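Local coordinates for protein sulfite reductase [ferredoxin] (Mycobacterium tuberculosis, PDB 1ZJ8) that reduces sulfite to sulfide with electrons from ferredoxin, using siroheme and a [4Fe-4S] cluster, in the biosynthesis of sulfur-containing amino acids and cofactors, at residues R108-G113 against R177-S182; G114-A119 against I384-Y389; R480-D485 against Q505-G510. All blocks are in the same frame, centred on the assembly; numbering follows the deposited sequence.

Contact 1. Residues R108-G113 against R177-S182; sequences RVRCDG and RVVLGS. With SRM (siroheme), chain E.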
loop_
_atom_site.group_PDB
_atom_site.type_symbol
_atom_site.label_atom_id
_atom_site.label_comp_id
_atom_site.label_asym_id
_atom_site.label_seq_id
_atom_site.Cartn_x
_atom_site.Cartn_y
_atom_site.Cartn_z
ATOM N N ARG A 108 -12.784 -2.666 1.629
ATOM C CA ARG A 108 -11.459 -3.025 1.119
ATOM C C ARG A 108 -11.390 -4.520 0.869
ATOM O O ARG A 108 -11.548 -5.318 1.792
ATOM C CB ARG A 108 -10.385 -2.632 2.154
ATOM C CG ARG A 108 -8.925 -2.932 1.758
ATOM C CD ARG A 108 -7.921 -2.510 2.851
ATOM N NE ARG A 108 -7.835 -1.055 2.996
ATOM C CZ ARG A 108 -7.036 -0.421 3.856
ATOM N NH1 ARG A 108 -6.225 -1.080 4.676
ATOM N NH2 ARG A 108 -7.027 0.895 3.902
ATOM N N VAL A 109 -11.138 -4.898 -0.377
ATOM C CA VAL A 109 -11.049 -6.300 -0.723
ATOM C C VAL A 109 -9.612 -6.769 -0.592
ATOM O O VAL A 109 -8.704 -6.161 -1.157
ATOM C CB VAL A 109 -11.539 -6.572 -2.150
ATOM C CG1 VAL A 109 -11.554 -8.068 -2.427
ATOM C CG2 VAL A 109 -12.942 -5.973 -2.357
ATOM N N ARG A 110 -9.421 -7.857 0.156
ATOM C CA ARG A 110 -8.104 -8.437 0.400
ATOM C C ARG A 110 -7.622 -9.264 -0.800
ATOM O O ARG A 110 -8.283 -10.242 -1.182
ATOM C CB ARG A 110 -8.198 -9.330 1.627
ATOM C CG ARG A 110 -6.881 -9.752 2.179
ATOM C CD ARG A 110 -6.991 -10.964 3.081
ATOM N NE ARG A 110 -5.654 -11.299 3.541
ATOM C CZ ARG A 110 -5.076 -10.775 4.614
ATOM N NH1 ARG A 110 -5.735 -9.945 5.413
ATOM N NH2 ARG A 110 -3.831 -11.111 4.921
ATOM N N CYS A 111 -6.490 -8.872 -1.386
ATOM C CA CYS A 111 -5.935 -9.550 -2.550
ATOM C C CYS A 111 -4.466 -9.925 -2.365
ATOM O O CYS A 111 -3.579 -9.394 -3.054
ATOM C CB CYS A 111 -6.038 -8.646 -3.769
ATOM S SG CYS A 111 -7.689 -8.113 -4.150
ATOM N N ASP A 112 -4.207 -10.865 -1.465
ATOM C CA ASP A 112 -2.835 -11.262 -1.175
ATOM C C ASP A 112 -2.139 -11.610 -2.477
ATOM O O ASP A 112 -2.706 -12.305 -3.329
ATOM C CB ASP A 112 -2.797 -12.403 -0.160
ATOM C CG ASP A 112 -3.487 -12.012 1.147
ATOM O OD1 ASP A 112 -2.776 -11.709 2.121
ATOM O OD2 ASP A 112 -4.743 -11.932 1.180
ATOM N N GLY A 113 -0.938 -11.062 -2.642
ATOM C CA GLY A 113 -0.145 -11.232 -3.856
ATOM C C GLY A 113 -0.709 -10.597 -5.121
ATOM O O GLY A 113 -0.203 -10.864 -6.223
ATOM N N ARG A 177 -2.365 -7.387 7.539
ATOM C CA ARG A 177 -2.983 -6.847 6.338
ATOM C C ARG A 177 -2.587 -7.744 5.182
ATOM O O ARG A 177 -1.877 -8.722 5.388
ATOM C CB ARG A 177 -2.506 -5.405 6.104
ATOM C CG ARG A 177 -2.706 -4.466 7.304
ATOM C CD ARG A 177 -4.168 -4.500 7.747
ATOM N NE ARG A 177 -4.513 -3.520 8.772
ATOM C CZ ARG A 177 -4.721 -2.225 8.551
ATOM N NH1 ARG A 177 -4.582 -1.687 7.330
ATOM N NH2 ARG A 177 -5.042 -1.450 9.579
ATOM N N VAL A 178 -3.048 -7.409 3.974
ATOM C CA VAL A 178 -2.572 -8.067 2.747
ATOM C C VAL A 178 -1.088 -8.450 2.781
ATOM O O VAL A 178 -0.235 -7.664 3.157
ATOM C CB VAL A 178 -2.710 -7.165 1.483
ATOM C CG1 VAL A 178 -3.982 -7.437 0.745
ATOM C CG2 VAL A 178 -2.563 -5.711 1.832
ATOM N N VAL A 179 -0.790 -9.655 2.337
ATOM C CA VAL A 179 0.572 -10.029 2.074
ATOM C C VAL A 179 0.895 -9.623 0.640
ATOM O O VAL A 179 0.221 -10.066 -0.294
ATOM C CB VAL A 179 0.756 -11.555 2.169
ATOM C CG1 VAL A 179 2.240 -11.920 1.966
ATOM C CG2 VAL A 179 0.203 -12.103 3.491
ATOM N N LEU A 180 1.931 -8.803 0.462
ATOM C CA LEU A 180 2.321 -8.370 -0.886
ATOM C C LEU A 180 3.058 -9.499 -1.641
ATOM O O LEU A 180 3.729 -10.343 -1.034
ATOM C CB LEU A 180 3.154 -7.086 -0.826
ATOM C CG LEU A 180 2.624 -5.897 0.004
ATOM C CD1 LEU A 180 3.565 -4.684 -0.122
ATOM C CD2 LEU A 180 1.224 -5.519 -0.392
ATOM N N GLY A 181 2.908 -9.513 -2.967
ATOM C CA GLY A 181 3.659 -10.432 -3.829
ATOM C C GLY A 181 4.079 -9.811 -5.155
ATOM O O GLY A 181 3.453 -8.855 -5.623
ATOM N N SER A 182 5.139 -10.351 -5.760
ATOM C CA SER A 182 5.525 -9.945 -7.107
ATOM C C SER A 182 4.354 -10.126 -8.058
ATOM O O SER A 182 3.800 -11.239 -8.175
ATOM C CB SER A 182 6.685 -10.775 -7.645
ATOM O OG SER A 182 6.795 -10.635 -9.050
HETATM FE FE SRM E . -3.249 3.518 4.940
HETATM C CHA SRM E . -5.113 4.809 7.494
HETATM C CHB SRM E . -5.500 4.661 2.739
HETATM C CHC SRM E . -1.492 2.245 2.514
HETATM C CHD SRM E . -0.352 4.382 6.612
HETATM N NA SRM E . -5.056 4.358 5.100
HETATM C C1A SRM E . -5.721 4.702 6.226
HETATM C C2A SRM E . -7.179 4.968 6.010
HETATM C CMA SRM E . -7.969 3.745 6.362
HETATM C CDA SRM E . -7.649 6.220 6.696
HETATM C CEA SRM E . -8.444 6.120 7.959
HETATM O O3A SRM E . -7.919 5.605 8.951
HETATM O O4A SRM E . -9.610 6.538 8.014
HETATM C C3A SRM E . -7.190 5.214 4.540
HETATM C CAA SRM E . -8.377 4.660 3.827
HETATM C CBA SRM E . -9.365 5.796 3.862
HETATM C CCA SRM E . -10.239 5.781 2.651
HETATM O O1A SRM E . -9.730 5.510 1.542
HETATM O O2A SRM E . -11.463 6.019 2.794
HETATM C C4A SRM E . -5.863 4.705 4.091
HETATM N NB SRM E . -3.552 3.346 3.005
HETATM C C1B SRM E . -4.526 3.811 2.221
HETATM C C2B SRM E . -4.483 3.334 0.797
HETATM C CMB SRM E . -5.828 3.016 0.206
HETATM C CDB SRM E . -3.861 4.420 -0.016
HETATM C CEB SRM E . -3.711 4.204 -1.480
HETATM O O3B SRM E . -4.354 4.863 -2.324
HETATM O O4B SRM E . -2.919 3.329 -1.831
HETATM C C3B SRM E . -3.543 2.159 0.962
HETATM C CAB SRM E . -4.300 0.909 1.329
HETATM C CBB SRM E . -3.560 -0.332 0.932
HETATM C CCB SRM E . -4.226 -1.544 1.516
HETATM O O1B SRM E . -4.931 -2.271 0.821
HETATM O O2B SRM E . -4.061 -1.855 2.691
HETATM C C4B SRM E . -2.814 2.576 2.210
HETATM N NC SRM E . -1.351 3.460 4.578
HETATM C C1C SRM E . -0.779 2.724 3.603
HETATM C C2C SRM E . 0.606 2.815 3.577
HETATM C CDC SRM E . 1.570 2.379 2.525
HETATM C CEC SRM E . 2.101 0.999 2.491
HETATM O O3C SRM E . 1.611 0.121 3.237
HETATM O O4C SRM E . 3.041 0.805 1.707
HETATM C C3C SRM E . 0.889 3.477 4.734
HETATM C CAC SRM E . 2.316 3.754 5.078
HETATM C CBC SRM E . 3.239 2.624 5.482
HETATM C CCC SRM E . 2.982 2.281 6.939
HETATM O O1C SRM E . 1.913 1.707 7.283
HETATM O O2C SRM E . 3.868 2.618 7.765
HETATM C C4C SRM E . -0.292 3.796 5.353
HETATM N ND SRM E . -2.827 4.099 6.832
HETATM C C1D SRM E . -1.619 4.557 7.196
HETATM C C2D SRM E . -1.758 5.337 8.360
HETATM C CAD SRM E . -0.649 5.485 9.386
HETATM C CBD SRM E . -0.604 4.529 10.536
HETATM C CCD SRM E . 0.515 4.499 11.537
HETATM O O1D SRM E . 1.221 3.466 11.564
HETATM O O2D SRM E . 0.732 5.472 12.308
HETATM C C3D SRM E . -3.106 5.327 8.679
HETATM C CDD SRM E . -3.675 5.628 10.039
HETATM C CED SRM E . -3.633 4.643 11.186
HETATM O O3D SRM E . -3.344 3.459 11.005
HETATM O O4D SRM E . -3.887 4.998 12.346
HETATM C C4D SRM E . -3.754 4.556 7.728
#
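At the seam between a ferredoxin-like half domain and the first nitrite/sulfite reductase 4Fe-4S domain, D112 and G113 grip V179 by both polar atoms of its main chain. V179 N sends a nearly straight bond (171°) to D112 OD1 at 2.9 Å, reaching the carboxylate from above its plane. In return V179 O accepts G113 N at 2.8 Å. The D112 side chain is turned so that CG lies beside its own backbone N (chi1 -58°), which brings OD1 within reach of V179 N and against V179 CG2. R110 NE forms a salt bridge to the other oxygen, D112 OD2, and R110 NH1 is held by T169 O and P176 O. One face of that guanidinium lies over V178 N, while the R110 and V178 side chains run past each other in opposite directions, R110 CG 4.0 Å from V178 CG1.

In the fold, the chain leaving strand 104-109 covers the outer edge of strand 176-181, whose other edge bonds strand 219-224 through R177 and L180. Toward the cofactor, R108 and R177 cross at about a right angle, their guanidinium planes 55° apart. R108 NH1 sits 3.0 Å from siroheme O2B, with that carboxylate over one face of the guanidinium; A171 O accepts from R108 NH1, Q145 OE1 takes R108 NE, and G173 O takes R177 NE.

Contact 2. Residues G114-A119 against I384-Y389; sequences GALSAA and IRFTPY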
loop_
_atom_site.group_PDB
_atom_site.type_symbol
_atom_site.label_atom_id
_atom_site.label_comp_id
_atom_site.label_asym_id
_atom_site.label_seq_id
_atom_site.Cartn_x
_atom_site.Cartn_y
_atom_site.Cartn_z
ATOM N N GLY A 114 -1.762 -9.779 -4.966
ATOM C CA GLY A 114 -2.444 -9.103 -6.086
ATOM C C GLY A 114 -3.224 -9.990 -7.042
ATOM O O GLY A 114 -3.844 -9.491 -7.957
ATOM N N ALA A 115 -3.253 -11.297 -6.801
ATOM C CA ALA A 115 -3.540 -12.263 -7.863
ATOM C C ALA A 115 -5.016 -12.603 -7.986
ATOM O O ALA A 115 -5.601 -13.037 -7.021
ATOM C CB ALA A 115 -2.734 -13.527 -7.620
ATOM N N LEU A 116 -5.587 -12.440 -9.183
ATOM C CA LEU A 116 -7.011 -12.690 -9.444
ATOM C C LEU A 116 -7.237 -13.414 -10.765
ATOM O O LEU A 116 -6.423 -13.313 -11.671
ATOM C CB LEU A 116 -7.789 -11.381 -9.521
ATOM C CG LEU A 116 -7.626 -10.358 -8.395
ATOM C CD1 LEU A 116 -8.281 -9.032 -8.769
ATOM C CD2 LEU A 116 -8.197 -10.901 -7.065
ATOM N N SER A 117 -8.355 -14.135 -10.865
ATOM C CA SER A 117 -8.768 -14.752 -12.118
ATOM C C SER A 117 -9.557 -13.730 -12.917
ATOM O O SER A 117 -9.863 -12.657 -12.419
ATOM C CB SER A 117 -9.630 -15.997 -11.870
ATOM O OG SER A 117 -10.895 -15.675 -11.300
ATOM N N ALA A 118 -9.896 -14.064 -14.149
ATOM C CA ALA A 118 -10.729 -13.180 -14.938
ATOM C C ALA A 118 -12.117 -13.100 -14.321
ATOM O O ALA A 118 -12.695 -12.027 -14.232
ATOM C CB ALA A 118 -10.809 -13.676 -16.363
ATOM N N ALA A 119 -12.640 -14.244 -13.879
ATOM C CA ALA A 119 -13.954 -14.318 -13.217
ATOM C C ALA A 119 -14.019 -13.448 -11.958
ATOM O O ALA A 119 -15.021 -12.753 -11.737
ATOM C CB ALA A 119 -14.291 -15.760 -12.875
ATOM N N ILE A 384 -4.531 -11.886 -13.824
ATOM C CA ILE A 384 -4.205 -10.476 -13.727
ATOM C C ILE A 384 -3.741 -10.229 -12.286
ATOM O O ILE A 384 -4.169 -10.929 -11.354
ATOM C CB ILE A 384 -5.432 -9.596 -14.085
ATOM C CG1 ILE A 384 -5.168 -8.118 -13.787
ATOM C CG2 ILE A 384 -6.681 -10.009 -13.296
ATOM C CD1 ILE A 384 -6.229 -7.163 -14.378
ATOM N N ARG A 385 -2.852 -9.254 -12.118
ATOM C CA ARG A 385 -2.325 -8.891 -10.813
ATOM C C ARG A 385 -2.428 -7.385 -10.578
ATOM O O ARG A 385 -2.120 -6.592 -11.486
ATOM C CB ARG A 385 -0.843 -9.280 -10.728
ATOM C CG ARG A 385 -0.558 -10.736 -10.332
ATOM C CD ARG A 385 -0.415 -11.633 -11.540
ATOM N NE ARG A 385 -0.537 -13.053 -11.203
ATOM C CZ ARG A 385 0.469 -13.844 -10.823
ATOM N NH1 ARG A 385 1.712 -13.399 -10.714
ATOM N NH2 ARG A 385 0.224 -15.116 -10.575
ATOM N N PHE A 386 -2.815 -6.978 -9.372
ATOM C CA PHE A 386 -2.645 -5.586 -8.975
ATOM C C PHE A 386 -1.224 -5.371 -8.437
ATOM O O PHE A 386 -0.609 -6.319 -7.968
ATOM C CB PHE A 386 -3.672 -5.186 -7.897
ATOM C CG PHE A 386 -5.134 -5.285 -8.334
ATOM C CD1 PHE A 386 -5.540 -4.869 -9.605
ATOM C CD2 PHE A 386 -6.102 -5.749 -7.447
ATOM C CE1 PHE A 386 -6.889 -4.960 -10.006
ATOM C CE2 PHE A 386 -7.436 -5.833 -7.829
ATOM C CZ PHE A 386 -7.833 -5.435 -9.118
ATOM N N THR A 387 -0.744 -4.125 -8.467
ATOM C CA THR A 387 0.678 -3.767 -8.229
ATOM C C THR A 387 0.831 -2.991 -6.927
ATOM O O THR A 387 -0.062 -2.265 -6.526
ATOM C CB THR A 387 1.211 -2.886 -9.408
ATOM O OG1 THR A 387 1.042 -3.610 -10.629
ATOM C CG2 THR A 387 2.693 -2.497 -9.305
ATOM N N PRO A 388 1.948 -3.170 -6.216
ATOM C CA PRO A 388 2.176 -2.237 -5.101
ATOM C C PRO A 388 2.472 -0.784 -5.493
ATOM O O PRO A 388 2.852 0.001 -4.632
ATOM C CB PRO A 388 3.353 -2.873 -4.341
ATOM C CG PRO A 388 3.437 -4.313 -4.864
ATOM C CD PRO A 388 2.964 -4.246 -6.269
ATOM N N TYR A 389 2.257 -0.414 -6.753
ATOM C CA TYR A 389 2.418 0.973 -7.208
ATOM C C TYR A 389 1.145 1.463 -7.883
ATOM O O TYR A 389 1.185 2.379 -8.722
ATOM C CB TYR A 389 3.652 1.087 -8.098
ATOM C CG TYR A 389 4.910 0.923 -7.266
ATOM C CD1 TYR A 389 5.494 -0.331 -7.093
ATOM C CD2 TYR A 389 5.473 2.017 -6.586
ATOM C CE1 TYR A 389 6.612 -0.486 -6.298
ATOM C CE2 TYR A 389 6.593 1.866 -5.798
ATOM C CZ TYR A 389 7.159 0.618 -5.658
ATOM O OH TYR A 389 8.275 0.448 -4.869
#
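L116 and I384 exchange two main-chain bonds where the short strand 115-116 joins the edge of a five-stranded antiparallel sheet. The remaining four strands come from the second ferredoxin-like half domain, so the first half domain lends this sheet its outermost strand. Strand 363-365 is lent the other way, to the sheet of the first half.

L116 N meets I384 O at 3.0 Å, nearly head-on to the carbonyl, and I384 N reaches back to L116 O at 3.2 Å. This makes L116 and I384 the antiparallel hydrogen-bonded pair. A115 and R385 form the next, non-hydrogen-bonded pair; R385 turns its main chain to V393 on the following strand. Beyond them F386 N bonds G114 O (3.1 Å, 158°) from a position tilted out of the carbonyl plane. The same oxygen also receives a CH...O contact from R385 CA at 3.3 Å.

F386 O accepts from Q142 NE2. Past the strand, S117 is the N-cap of helix 118-131, its OG bonded to A120 N, while D382 OD1 takes A118 N. R385 NH1 makes weak bonds to P183 O and A185 O.

On the buried side, L121 of the helix packs on L116, I384 and F386. I384 CG2 lies 4.2 Å from L116 CB. With F386 CG beside its backbone N (chi1 -62°), the ring reaches the leucine, F386 CE2 coming 3.4 Å from L116 CD1.

Contact 3. Residues R480-D485 against Q505-G510; sequences RIQIAD and QVHLGG. With SRM (siroheme), chain E.
This is a buried, largely main-chain contact that ties the loop 480-485, just before strand 486-494, to the end of the antiparallel neighbour strand 500-508; I481 meets H507, and A484 and D485 meet the two glycines. G509 N donates to D485 O at 2.8 Å (164°), approaching from outside the carbonyl plane, and L508 CA makes a CH...O contact to the same oxygen. G510 N reaches A484 O in a weak, bent bond, while G510 CA points a hydrogen at Q482 O, 3.3 Å away. Neither glycine brings a side chain, and the backbones come together here closely.

Nearer the start of the loop, I481 CG2 sits over one face of the H507 imidazole, 3.6 Å from the ring centroid in a CH-pi contact. The methyl is anti to the I481 backbone N, and it leans toward the CD2 rim, 3.3 Å from H507 CD2.

At the far end R480 NH1 makes a weak bond to siroheme O4C and a hydrogen bond to D140 O. S477, of the [4Fe-4S] pocket, holds I481 N and Q482 OE1 with its OG. The chemistry implies that the loop following the cluster cysteines C474 and C478 is anchored on the sheet by carbonyls and a methyl-ring contact, with its arginine directed to the cofactor.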
loop_
_atom_site.group_PDB
_atom_site.type_symbol
_atom_site.label_atom_id
_atom_site.label_comp_id
_atom_site.label_asym_id
_atom_site.label_seq_id
_atom_site.Cartn_x
_atom_site.Cartn_y
_atom_site.Cartn_z
ATOM N N ARG A 480 3.254 7.016 0.496
ATOM C CA ARG A 480 4.712 6.985 0.628
ATOM C C ARG A 480 5.417 8.320 0.321
ATOM O O ARG A 480 6.100 8.459 -0.683
ATOM C CB ARG A 480 5.270 5.816 -0.220
ATOM C CG ARG A 480 5.271 4.441 0.532
ATOM C CD ARG A 480 4.321 3.381 -0.005
ATOM N NE ARG A 480 4.862 2.726 -1.190
ATOM C CZ ARG A 480 4.310 1.684 -1.808
ATOM N NH1 ARG A 480 3.183 1.119 -1.367
ATOM N NH2 ARG A 480 4.905 1.202 -2.890
ATOM N N ILE A 481 5.259 9.279 1.232
ATOM C CA ILE A 481 5.843 10.630 1.132
ATOM C C ILE A 481 7.380 10.658 1.059
ATOM O O ILE A 481 7.989 11.355 0.226
ATOM C CB ILE A 481 5.497 11.472 2.392
ATOM C CG1 ILE A 481 3.992 11.601 2.592
ATOM C CG2 ILE A 481 6.134 12.879 2.297
ATOM C CD1 ILE A 481 3.593 12.035 3.969
ATOM N N GLN A 482 7.999 9.909 1.964
ATOM C CA GLN A 482 9.403 10.110 2.274
ATOM C C GLN A 482 10.288 9.358 1.324
ATOM O O GLN A 482 11.510 9.427 1.444
ATOM C CB GLN A 482 9.727 9.693 3.722
ATOM C CG GLN A 482 8.901 10.385 4.818
ATOM C CD GLN A 482 7.587 9.683 5.081
ATOM O OE1 GLN A 482 7.068 8.978 4.212
ATOM N NE2 GLN A 482 7.046 9.858 6.287
ATOM N N ILE A 483 9.694 8.636 0.382
ATOM C CA ILE A 483 10.495 7.827 -0.529
ATOM C C ILE A 483 10.173 8.160 -1.976
ATOM O O ILE A 483 10.212 7.289 -2.837
ATOM C CB ILE A 483 10.326 6.317 -0.219
ATOM C CG1 ILE A 483 8.869 5.872 -0.387
ATOM C CG2 ILE A 483 10.792 6.023 1.196
ATOM C CD1 ILE A 483 8.631 4.450 0.001
ATOM N N ALA A 484 9.866 9.427 -2.233
ATOM C CA ALA A 484 9.576 9.911 -3.580
ATOM C C ALA A 484 10.640 10.899 -3.896
ATOM O O ALA A 484 11.179 11.506 -2.994
ATOM C CB ALA A 484 8.233 10.605 -3.613
ATOM N N ASP A 485 10.952 11.065 -5.172
ATOM C CA ASP A 485 11.804 12.160 -5.580
ATOM C C ASP A 485 11.110 13.464 -5.182
ATOM O O ASP A 485 11.749 14.326 -4.588
ATOM C CB ASP A 485 12.113 12.092 -7.076
ATOM C CG ASP A 485 13.011 10.909 -7.436
ATOM O OD1 ASP A 485 13.787 10.426 -6.563
ATOM O OD2 ASP A 485 12.916 10.448 -8.599
ATOM N N GLN A 505 3.481 20.270 2.397
ATOM C CA GLN A 505 4.887 20.309 2.782
ATOM C C GLN A 505 5.608 19.363 1.826
ATOM O O GLN A 505 5.049 18.346 1.427
ATOM C CB GLN A 505 5.044 19.842 4.249
ATOM C CG GLN A 505 6.461 20.016 4.896
ATOM C CD GLN A 505 6.519 19.590 6.409
ATOM O OE1 GLN A 505 7.123 18.570 6.767
ATOM N NE2 GLN A 505 5.884 20.383 7.279
ATOM N N VAL A 506 6.839 19.702 1.471
ATOM C CA VAL A 506 7.563 19.059 0.383
ATOM C C VAL A 506 8.752 18.240 0.883
ATOM O O VAL A 506 9.606 18.750 1.604
ATOM C CB VAL A 506 8.073 20.154 -0.581
ATOM C CG1 VAL A 506 8.999 19.595 -1.673
ATOM C CG2 VAL A 506 6.871 20.877 -1.189
ATOM N N HIS A 507 8.815 16.973 0.489
ATOM C CA HIS A 507 9.956 16.122 0.810
ATOM C C HIS A 507 10.627 15.799 -0.518
ATOM O O HIS A 507 9.960 15.374 -1.463
ATOM C CB HIS A 507 9.523 14.841 1.537
ATOM C CG HIS A 507 8.848 15.076 2.863
ATOM N ND1 HIS A 507 9.395 14.667 4.064
ATOM C CD2 HIS A 507 7.659 15.652 3.176
ATOM C CE1 HIS A 507 8.585 14.995 5.056
ATOM N NE2 HIS A 507 7.523 15.593 4.545
ATOM N N LEU A 508 11.930 16.025 -0.610
ATOM C CA LEU A 508 12.630 15.840 -1.871
ATOM C C LEU A 508 13.712 14.769 -1.768
ATOM O O LEU A 508 14.457 14.721 -0.787
ATOM C CB LEU A 508 13.227 17.169 -2.319
ATOM C CG LEU A 508 12.194 18.204 -2.778
ATOM C CD1 LEU A 508 12.724 19.618 -2.617
ATOM C CD2 LEU A 508 11.793 17.968 -4.225
ATOM N N GLY A 509 13.795 13.908 -2.779
ATOM C CA GLY A 509 14.933 12.990 -2.929
ATOM C C GLY A 509 14.877 11.640 -2.208
ATOM O O GLY A 509 15.898 10.975 -2.064
ATOM N N GLY A 510 13.693 11.212 -1.780
ATOM C CA GLY A 510 13.530 9.879 -1.169
ATOM C C GLY A 510 13.620 8.733 -2.179
ATOM O O GLY A 510 13.291 8.903 -3.353
HETATM FE FE SRM E . -3.249 3.518 4.940
HETATM C CHA SRM E . -5.113 4.809 7.494
HETATM C CHB SRM E . -5.500 4.661 2.739
HETATM C CHC SRM E . -1.492 2.245 2.514
HETATM C CHD SRM E . -0.352 4.382 6.612
HETATM N NA SRM E . -5.056 4.358 5.100
HETATM C C1A SRM E . -5.721 4.702 6.226
HETATM C C2A SRM E . -7.179 4.968 6.010
HETATM C CMA SRM E . -7.969 3.745 6.362
HETATM C CDA SRM E . -7.649 6.220 6.696
HETATM C CEA SRM E . -8.444 6.120 7.959
HETATM O O3A SRM E . -7.919 5.605 8.951
HETATM O O4A SRM E . -9.610 6.538 8.014
HETATM C C3A SRM E . -7.190 5.214 4.540
HETATM C CAA SRM E . -8.377 4.660 3.827
HETATM C CBA SRM E . -9.365 5.796 3.862
HETATM C CCA SRM E . -10.239 5.781 2.651
HETATM O O1A SRM E . -9.730 5.510 1.542
HETATM O O2A SRM E . -11.463 6.019 2.794
HETATM C C4A SRM E . -5.863 4.705 4.091
HETATM N NB SRM E . -3.552 3.346 3.005
HETATM C C1B SRM E . -4.526 3.811 2.221
HETATM C C2B SRM E . -4.483 3.334 0.797
HETATM C CMB SRM E . -5.828 3.016 0.206
HETATM C CDB SRM E . -3.861 4.420 -0.016
HETATM C CEB SRM E . -3.711 4.204 -1.480
HETATM O O3B SRM E . -4.354 4.863 -2.324
HETATM O O4B SRM E . -2.919 3.329 -1.831
HETATM C C3B SRM E . -3.543 2.159 0.962
HETATM C CAB SRM E . -4.300 0.909 1.329
HETATM C CBB SRM E . -3.560 -0.332 0.932
HETATM C CCB SRM E . -4.226 -1.544 1.516
HETATM O O1B SRM E . -4.931 -2.271 0.821
HETATM O O2B SRM E . -4.061 -1.855 2.691
HETATM C C4B SRM E . -2.814 2.576 2.210
HETATM N NC SRM E . -1.351 3.460 4.578
HETATM C C1C SRM E . -0.779 2.724 3.603
HETATM C C2C SRM E . 0.606 2.815 3.577
HETATM C CDC SRM E . 1.570 2.379 2.525
HETATM C CEC SRM E . 2.101 0.999 2.491
HETATM O O3C SRM E . 1.611 0.121 3.237
HETATM O O4C SRM E . 3.041 0.805 1.707
HETATM C C3C SRM E . 0.889 3.477 4.734
HETATM C CAC SRM E . 2.316 3.754 5.078
HETATM C CBC SRM E . 3.239 2.624 5.482
HETATM C CCC SRM E . 2.982 2.281 6.939
HETATM O O1C SRM E . 1.913 1.707 7.283
HETATM O O2C SRM E . 3.868 2.618 7.765
HETATM C C4C SRM E . -0.292 3.796 5.353
HETATM N ND SRM E . -2.827 4.099 6.832
HETATM C C1D SRM E . -1.619 4.557 7.196
HETATM C C2D SRM E . -1.758 5.337 8.360
HETATM C CAD SRM E . -0.649 5.485 9.386
HETATM C CBD SRM E . -0.604 4.529 10.536
HETATM C CCD SRM E . 0.515 4.499 11.537
HETATM O O1D SRM E . 1.221 3.466 11.564
HETATM O O2D SRM E . 0.732 5.472 12.308
HETATM C C3D SRM E . -3.106 5.327 8.679
HETATM C CDD SRM E . -3.675 5.628 10.039
HETATM C CED SRM E . -3.633 4.643 11.186
HETATM O O3D SRM E . -3.344 3.459 11.005
HETATM O O4D SRM E . -3.887 4.998 12.346
HETATM C C4D SRM E . -3.754 4.556 7.728
#

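How the contacts relate
Contacts 1 and 3 are buried and both reach siroheme through an arginine, yet approach carboxylates of different rings, their centres 25 Å apart. Contact 2 is only partly buried and lies away from the annotated sites. Contacts 1 and 2 share one run of chain: 108-113 leads directly into 114-119, and C111 SG packs near L116 CD2. Their chemistry differs: contact 2 is regular strand pairing, contact 1 leans on a carboxylate and arginines, and contact 3 joins loop to strand end by main chain. Contact 2 meets contact 3 where P388 O probably accepts R480 NH2 and Y389 makes a cation-pi contact with that guanidinium.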